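Local coordinates for outer membrane associated protein (Francisella tularensis subsp. tularensis, PDB 6U83), which probably tethers the outer membrane to peptidoglycan through its periplasmic OmpA-like domain, the part crystallised here with bound d-alanine, and may act as a porin, at residues 48-53 / 57-62; 127-132 / 136-141. All blocks are in the same frame, centred on the assembly; numbering follows the deposited sequence.

Overall arrangement
Both contacts are partly buried and reach the same mixed sheet, with their centres about 19 Å apart. Interaction 1 pairs the two strands of the hairpin 46-52/55-63, so its strength is backbone hydrogen bonding. Interaction 2 sets the end of helix 110-130 over the start of strand 138-142 in a beta-alpha-beta unit; no hydrogen bond crosses it, and only aliphatic carbons meet. Helix 73-89 relates the two: F82 touches V58 of the hairpin and M128 of helix 110-130. Each contact also has a more open side, around T50, T57 and Y59 in interaction 1 and at the lysine K129 in interaction 2.

Interaction 1. Residues 48-53 / 57-62; sequences CYTING and TVYLDT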
ATOM      1  N   CYS A  48       1.420   0.160   8.045  1.00 73.82           N
ATOM      2  CA  CYS A  48       2.055   0.669   9.252  1.00 80.89           C
ATOM      3  C   CYS A  48       2.170   2.195   9.163  1.00 85.95           C
ATOM      4  O   CYS A  48       1.913   2.800   8.112  1.00 83.53           O
ATOM      5  CB  CYS A  48       3.406  -0.027   9.484  1.00 76.64           C
ATOM      6  SG  CYS A  48       4.640   0.124   8.156  1.00 80.40           S
ATOM      7  N   TYR A  49       2.523   2.831  10.293  1.00 75.58           N
ATOM      8  CA  TYR A  49       2.604   4.291  10.364  1.00 73.15           C
ATOM      9  C   TYR A  49       3.980   4.750  10.833  1.00 72.22           C
ATOM     10  O   TYR A  49       4.662   4.051  11.586  1.00 76.60           O
ATOM     11  CB  TYR A  49       1.522   4.900  11.310  1.00 66.09           C
ATOM     12  CG  TYR A  49       1.713   4.597  12.789  1.00 73.85           C
ATOM     13  CD1 TYR A  49       2.612   5.317  13.563  1.00 73.67           C
ATOM     14  CD2 TYR A  49       0.984   3.594  13.414  1.00 80.44           C
ATOM     15  CE1 TYR A  49       2.794   5.033  14.904  1.00 83.21           C
ATOM     16  CE2 TYR A  49       1.157   3.303  14.753  1.00 76.63           C
ATOM     17  CZ  TYR A  49       2.060   4.026  15.490  1.00 82.81           C
ATOM     18  OH  TYR A  49       2.242   3.748  16.823  1.00 87.05           O
ATOM     19  N   THR A  50       4.380   5.947  10.393  1.00 71.88           N
ATOM     20  CA  THR A  50       5.459   6.691  11.033  1.00 74.11           C
ATOM     21  C   THR A  50       4.939   8.062  11.434  1.00 72.79           C
ATOM     22  O   THR A  50       3.999   8.589  10.832  1.00 75.10           O
ATOM     23  CB  THR A  50       6.690   6.884  10.144  1.00 74.71           C
ATOM     24  OG1 THR A  50       6.411   7.897   9.171  1.00 89.41           O
ATOM     25  CG2 THR A  50       7.054   5.596   9.444  1.00 69.02           C
ATOM     26  N   ILE A  51       5.554   8.633  12.456  1.00 69.55           N
ATOM     27  CA  ILE A  51       5.225   9.971  12.910  1.00 68.99           C
ATOM     28  C   ILE A  51       6.421  10.860  12.628  1.00 77.72           C
ATOM     29  O   ILE A  51       7.573  10.452  12.822  1.00 71.53           O
ATOM     30  CB  ILE A  51       4.852   9.990  14.404  1.00 74.74           C
ATOM     31  CG1 ILE A  51       3.683   9.042  14.669  1.00 75.50           C
ATOM     32  CG2 ILE A  51       4.497  11.397  14.845  1.00 74.62           C
ATOM     33  CD1 ILE A  51       3.567   8.664  16.148  1.00 76.33           C
ATOM     34  N   ASN A  52       6.146  12.065  12.132  1.00 91.96           N
ATOM     35  CA  ASN A  52       7.156  13.092  11.878  1.00 97.66           C
ATOM     36  C   ASN A  52       6.554  14.377  12.426  1.00 98.21           C
ATOM     37  O   ASN A  52       5.704  15.000  11.788  1.00 92.18           O
ATOM     38  CB  ASN A  52       7.501  13.192  10.397  1.00105.35           C
ATOM     39  CG  ASN A  52       8.190  11.940   9.878  1.00118.22           C
ATOM     40  OD1 ASN A  52       9.388  11.748  10.103  1.00129.03           O
ATOM     41  ND2 ASN A  52       7.436  11.077   9.182  1.00107.08           N
ATOM     42  N   GLY A  53       6.981  14.745  13.629  1.00111.34           N
ATOM     43  CA  GLY A  53       6.377  15.844  14.348  1.00117.33           C
ATOM     44  C   GLY A  53       5.007  15.490  14.887  1.00115.02           C
ATOM     45  O   GLY A  53       4.875  14.669  15.800  1.00121.78           O
ATOM     46  N   THR A  57       2.025   9.391   8.900  1.00 80.21           N
ATOM     47  CA  THR A  57       2.012   8.856   7.548  1.00 72.61           C
ATOM     48  C   THR A  57       1.793   7.358   7.629  1.00 74.17           C
ATOM     49  O   THR A  57       2.522   6.663   8.345  1.00 68.05           O
ATOM     50  CB  THR A  57       3.317   9.152   6.804  1.00 67.25           C
ATOM     51  OG1 THR A  57       3.553  10.563   6.804  1.00 70.20           O
ATOM     52  CG2 THR A  57       3.224   8.653   5.360  1.00 63.88           C
ATOM     53  N   VAL A  58       0.798   6.864   6.893  1.00 70.68           N
ATOM     54  CA  VAL A  58       0.463   5.449   6.876  1.00 72.13           C
ATOM     55  C   VAL A  58       0.905   4.878   5.542  1.00 65.76           C
ATOM     56  O   VAL A  58       0.661   5.474   4.490  1.00 67.20           O
ATOM     57  CB  VAL A  58      -1.041   5.214   7.121  1.00 70.70           C
ATOM     58  CG1 VAL A  58      -1.359   3.729   7.078  1.00 61.64           C
ATOM     59  CG2 VAL A  58      -1.453   5.776   8.466  1.00 72.25           C
ATOM     60  N   TYR A  59       1.585   3.743   5.589  1.00 64.84           N
ATOM     61  CA  TYR A  59       2.012   3.033   4.400  1.00 66.25           C
ATOM     62  C   TYR A  59       1.207   1.755   4.244  1.00 73.64           C
ATOM     63  O   TYR A  59       0.748   1.169   5.228  1.00 77.37           O
ATOM     64  CB  TYR A  59       3.489   2.676   4.463  1.00 67.30           C
ATOM     65  CG  TYR A  59       4.364   3.876   4.564  1.00 68.69           C
ATOM     66  CD1 TYR A  59       4.632   4.460   5.793  1.00 70.15           C
ATOM     67  CD2 TYR A  59       4.927   4.432   3.432  1.00 70.20           C
ATOM     68  CE1 TYR A  59       5.443   5.571   5.886  1.00 76.38           C
ATOM     69  CE2 TYR A  59       5.734   5.540   3.512  1.00 77.51           C
ATOM     70  CZ  TYR A  59       5.990   6.107   4.737  1.00 82.36           C
ATOM     71  OH  TYR A  59       6.798   7.215   4.806  1.00 97.32           O
ATOM     72  N   LEU A  60       1.056   1.326   2.994  1.00 71.52           N
ATOM     73  CA  LEU A  60       0.409   0.071   2.645  1.00 63.40           C
ATOM     74  C   LEU A  60       1.318  -0.685   1.693  1.00 68.92           C
ATOM     75  O   LEU A  60       1.704  -0.154   0.645  1.00 69.28           O
ATOM     76  CB  LEU A  60      -0.946   0.322   1.994  1.00 61.91           C
ATOM     77  CG  LEU A  60      -1.690  -0.877   1.441  1.00 62.74           C
ATOM     78  CD1 LEU A  60      -2.531  -1.482   2.525  1.00 59.46           C
ATOM     79  CD2 LEU A  60      -2.546  -0.446   0.254  1.00 63.06           C
ATOM     80  N   ASP A  61       1.672  -1.918   2.061  1.00 64.55           N
ATOM     81  CA  ASP A  61       2.452  -2.798   1.194  1.00 54.71           C
ATOM     82  C   ASP A  61       1.707  -4.128   1.136  1.00 62.84           C
ATOM     83  O   ASP A  61       1.876  -4.985   2.006  1.00 74.72           O
ATOM     84  CB  ASP A  61       3.888  -2.947   1.697  1.00 63.41           C
ATOM     85  CG  ASP A  61       4.777  -3.662   0.700  1.00 81.94           C
ATOM     86  OD1 ASP A  61       4.240  -4.214  -0.271  1.00 87.47           O
ATOM     87  OD2 ASP A  61       6.012  -3.672   0.872  1.00 95.87           O
ATOM     88  N   THR A  62       0.868  -4.276   0.115  1.00 64.37           N
ATOM     89  CA  THR A  62       0.113  -5.495  -0.128  1.00 67.50           C
ATOM     90  C   THR A  62       0.873  -6.367  -1.120  1.00 63.48           C
ATOM     91  O   THR A  62       1.282  -5.890  -2.185  1.00 61.17           O
ATOM     92  CB  THR A  62      -1.271  -5.148  -0.683  1.00 79.30           C
ATOM     93  OG1 THR A  62      -2.043  -4.472   0.321  1.00 83.12           O
ATOM     94  CG2 THR A  62      -2.001  -6.388  -1.123  1.00 76.64           C
TER
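C48 and Y59 form an antiparallel hydrogen-bonded pair, and T50 and T57 form the next. Y59 N reaches C48 O at 2.7 Å almost linearly (169°), while the return bond from C48 N to Y59 O, 3.1 Å, is more bent. T50 N to T57 O and T57 N to T50 O are both 2.9 Å. Between these rungs lies the non-hydrogen-bonded pair Y49 and V58, whose side chains occupy the other face; Y49 CB approaches V58 CG2 at 4.2 Å.

The side chain of Y59 leans over the neighbouring strand. Its CB passes C48 O, and CD1 then brings the ring edge near the same oxygen at 3.9 Å. One atom further, CE1 meets T50 CG2 at 3.9 Å, diagonally across the ladder and oblique to the ring. Y59 projects to the face of C48, T50 and T57; with CG beside the backbone N (chi1 -61°) the ring swings toward T50 and also meets F39, the two planes at about 45°.

T57 OG1 is held by S167 of strand 161-172, and C48 is joined to C35 by a disulfide. The backbone ladder thus fixes the hairpin's register, while side-chain chemistry ties each strand to a different neighbour.

Interaction 2. Residues 127-132 / 136-141; sequences YMKQLG and EKIITK
I138 reaches from the first residue of its strand to the last turn of the helix, and a single methyl makes the contact. Its CD1 lies 3.9 Å from M128 CB and 4.1 Å from K129 CG, so it touches the roots of two successive helix side chains. CG1 sits beside the backbone N, and chi2 of 172° extends CD1 straight outward, giving the branch the reach to bridge strand and helix. The lysine crosses the isoleucine obliquely, offering its aliphatic stem, and then bends at chi3 (-104°) before the amino group. No hydrogen bond joins the two segments.

In the next shell, I138 also rests on A125 one turn back along the helix and on L133 of the connecting loop. T140, two residues further along the strand, touches A121 and A125, extending the strand-to-helix packing. M128 is buried, its extended side chain meeting F82 and V83 of helix 73-89, while K129 NZ makes a long, weak ion pair with D126.

The backbone sets these groups in place. The helix ends in a Schellman motif at G132, whose phi is positive and whose N binds K129 O at 3.1 Å; there the chain turns toward the strand. I139 and K141 then bond through their backbones to strand 94-98, which runs parallel to strand 138-142. Strand 94-98, helix 110-130 and strand 138-142 thus form a beta-alpha-beta crossover of the OmpA-like domain, the helix packed against the sheet.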
ATOM      1  N   TYR A 127     -11.257  -3.146  -4.207  1.00 70.18           N
ATOM      2  CA  TYR A 127     -11.622  -3.493  -2.836  1.00 68.44           C
ATOM      3  C   TYR A 127     -11.869  -2.250  -1.996  1.00 72.16           C
ATOM      4  O   TYR A 127     -12.808  -2.213  -1.191  1.00 79.52           O
ATOM      5  CB  TYR A 127     -10.532  -4.349  -2.197  1.00 62.43           C
ATOM      6  CG  TYR A 127     -10.970  -4.971  -0.884  1.00 68.31           C
ATOM      7  CD1 TYR A 127     -12.056  -5.843  -0.834  1.00 70.99           C
ATOM      8  CD2 TYR A 127     -10.299  -4.692   0.304  1.00 69.69           C
ATOM      9  CE1 TYR A 127     -12.463  -6.420   0.365  1.00 77.85           C
ATOM     10  CE2 TYR A 127     -10.698  -5.270   1.507  1.00 76.61           C
ATOM     11  CZ  TYR A 127     -11.776  -6.130   1.527  1.00 80.55           C
ATOM     12  OH  TYR A 127     -12.176  -6.691   2.714  1.00 87.79           O
ATOM     13  N   MET A 128     -11.021  -1.234  -2.152  1.00 69.70           N
ATOM     14  CA  MET A 128     -11.247   0.033  -1.468  1.00 71.11           C
ATOM     15  C   MET A 128     -12.648   0.550  -1.739  1.00 74.10           C
ATOM     16  O   MET A 128     -13.319   1.060  -0.833  1.00 79.11           O
ATOM     17  CB  MET A 128     -10.212   1.059  -1.919  1.00 64.48           C
ATOM     18  CG  MET A 128      -8.809   0.685  -1.543  1.00 67.79           C
ATOM     19  SD  MET A 128      -7.647   1.961  -2.030  1.00 72.02           S
ATOM     20  CE  MET A 128      -6.342   1.701  -0.829  1.00 68.31           C
ATOM     21  N   LYS A 129     -13.114   0.406  -2.981  1.00 66.49           N
ATOM     22  CA  LYS A 129     -14.446   0.882  -3.324  1.00 71.12           C
ATOM     23  C   LYS A 129     -15.520   0.054  -2.629  1.00 76.24           C
ATOM     24  O   LYS A 129     -16.516   0.607  -2.146  1.00 83.26           O
ATOM     25  CB  LYS A 129     -14.633   0.872  -4.844  1.00 74.94           C
ATOM     26  CG  LYS A 129     -13.867   1.985  -5.565  1.00 73.80           C
ATOM     27  CD  LYS A 129     -14.084   1.947  -7.065  1.00 86.68           C
ATOM     28  CE  LYS A 129     -12.878   1.377  -7.800  1.00 93.90           C
ATOM     29  NZ  LYS A 129     -13.072   1.413  -9.291  1.00 99.73           N
ATOM     30  N   GLN A 130     -15.332  -1.272  -2.561  1.00 73.47           N
ATOM     31  CA  GLN A 130     -16.272  -2.114  -1.823  1.00 79.86           C
ATOM     32  C   GLN A 130     -16.413  -1.643  -0.383  1.00 85.55           C
ATOM     33  O   GLN A 130     -17.501  -1.715   0.200  1.00 97.43           O
ATOM     34  CB  GLN A 130     -15.818  -3.576  -1.856  1.00 86.60           C
ATOM     35  CG  GLN A 130     -15.874  -4.238  -3.223  1.00 95.35           C
ATOM     36  CD  GLN A 130     -15.297  -5.644  -3.209  1.00102.74           C
ATOM     37  OE1 GLN A 130     -15.637  -6.460  -2.348  1.00105.72           O
ATOM     38  NE2 GLN A 130     -14.408  -5.930  -4.156  1.00100.82           N
ATOM     39  N   LEU A 131     -15.329  -1.134   0.196  1.00 75.10           N
ATOM     40  CA  LEU A 131     -15.295  -0.705   1.584  1.00 72.85           C
ATOM     41  C   LEU A 131     -15.963   0.644   1.839  1.00 79.96           C
ATOM     42  O   LEU A 131     -15.934   1.117   2.980  1.00 83.38           O
ATOM     43  CB  LEU A 131     -13.845  -0.661   2.046  1.00 69.09           C
ATOM     44  CG  LEU A 131     -13.185  -2.037   1.956  1.00 70.63           C
ATOM     45  CD1 LEU A 131     -11.728  -1.975   2.370  1.00 69.02           C
ATOM     46  CD2 LEU A 131     -13.935  -3.023   2.819  1.00 71.18           C
ATOM     47  N   GLY A 132     -16.555   1.277   0.830  1.00 81.73           N
ATOM     48  CA  GLY A 132     -17.230   2.547   1.019  1.00 92.85           C
ATOM     49  C   GLY A 132     -16.414   3.779   0.697  1.00 98.83           C
ATOM     50  O   GLY A 132     -16.830   4.890   1.058  1.00110.86           O
ATOM     51  N   GLU A 136     -13.589   8.334  -7.158  1.00113.63           N
ATOM     52  CA  GLU A 136     -12.905   9.562  -7.547  1.00122.93           C
ATOM     53  C   GLU A 136     -11.705   9.858  -6.664  1.00111.64           C
ATOM     54  O   GLU A 136     -10.762  10.517  -7.115  1.00109.52           O
ATOM     55  CB  GLU A 136     -13.874  10.748  -7.504  1.00144.05           C
ATOM     56  CG  GLU A 136     -14.721  10.815  -6.244  1.00158.31           C
ATOM     57  CD  GLU A 136     -16.136  10.320  -6.480  1.00169.01           C
ATOM     58  OE1 GLU A 136     -17.073  11.153  -6.471  1.00172.21           O
ATOM     59  OE2 GLU A 136     -16.305   9.098  -6.694  1.00171.04           O
ATOM     60  N   LYS A 137     -11.717   9.399  -5.421  1.00102.19           N
ATOM     61  CA  LYS A 137     -10.579   9.618  -4.545  1.00 95.28           C
ATOM     62  C   LYS A 137      -9.408   8.692  -4.847  1.00 93.35           C
ATOM     63  O   LYS A 137      -8.464   8.664  -4.049  1.00 94.66           O
ATOM     64  CB  LYS A 137     -10.999   9.442  -3.081  1.00 90.68           C
ATOM     65  CG  LYS A 137     -12.142  10.343  -2.641  1.00 92.63           C
ATOM     66  CD  LYS A 137     -12.341  10.290  -1.132  1.00 94.17           C
ATOM     67  CE  LYS A 137     -13.607  11.027  -0.724  1.00104.18           C
ATOM     68  NZ  LYS A 137     -13.763  12.348  -1.431  1.00113.34           N
ATOM     69  N   ILE A 138      -9.422   7.937  -5.951  1.00 86.04           N
ATOM     70  CA  ILE A 138      -8.463   6.849  -6.137  1.00 88.85           C
ATOM     71  C   ILE A 138      -7.805   6.955  -7.502  1.00 83.24           C
ATOM     72  O   ILE A 138      -8.490   7.022  -8.527  1.00 91.47           O
ATOM     73  CB  ILE A 138      -9.112   5.462  -5.973  1.00 88.60           C
ATOM     74  CG1 ILE A 138      -9.704   5.306  -4.574  1.00 80.50           C
ATOM     75  CG2 ILE A 138      -8.078   4.374  -6.181  1.00 90.75           C
ATOM     76  CD1 ILE A 138     -10.519   4.049  -4.416  1.00 76.12           C
ATOM     77  N   ILE A 139      -6.475   6.936  -7.508  1.00 79.26           N
ATOM     78  CA  ILE A 139      -5.668   6.978  -8.720  1.00 79.55           C
ATOM     79  C   ILE A 139      -4.775   5.750  -8.731  1.00 80.19           C
ATOM     80  O   ILE A 139      -4.109   5.458  -7.730  1.00 75.36           O
ATOM     81  CB  ILE A 139      -4.811   8.252  -8.791  1.00 78.40           C
ATOM     82  CG1 ILE A 139      -5.688   9.499  -8.686  1.00 90.44           C
ATOM     83  CG2 ILE A 139      -3.979   8.242 -10.062  1.00 72.75           C
ATOM     84  CD1 ILE A 139      -5.731  10.098  -7.293  1.00103.35           C
ATOM     85  N   THR A 140      -4.735   5.052  -9.866  1.00 76.76           N
ATOM     86  CA  THR A 140      -3.950   3.837 -10.003  1.00 65.93           C
ATOM     87  C   THR A 140      -2.858   4.025 -11.050  1.00 71.16           C
ATOM     88  O   THR A 140      -3.071   4.664 -12.089  1.00 72.59           O
ATOM     89  CB  THR A 140      -4.837   2.637 -10.359  1.00 68.03           C
ATOM     90  OG1 THR A 140      -5.397   2.798 -11.665  1.00 77.99           O
ATOM     91  CG2 THR A 140      -5.971   2.507  -9.359  1.00 69.48           C
ATOM     92  N   LYS A 141      -1.683   3.475 -10.738  1.00 72.69           N
ATOM     93  CA  LYS A 141      -0.490   3.473 -11.570  1.00 65.29           C
ATOM     94  C   LYS A 141       0.141   2.092 -11.512  1.00 68.68           C
ATOM     95  O   LYS A 141       0.220   1.485 -10.438  1.00 74.51           O
ATOM     96  CB  LYS A 141       0.544   4.484 -11.083  1.00 72.95           C
ATOM     97  CG  LYS A 141       0.293   5.945 -11.399  1.00 80.84           C
ATOM     98  CD  LYS A 141       1.478   6.767 -10.887  1.00 88.94           C
ATOM     99  CE  LYS A 141       1.672   8.090 -11.638  1.00104.05           C
ATOM    100  NZ  LYS A 141       2.922   8.804 -11.187  1.00103.97           N
TER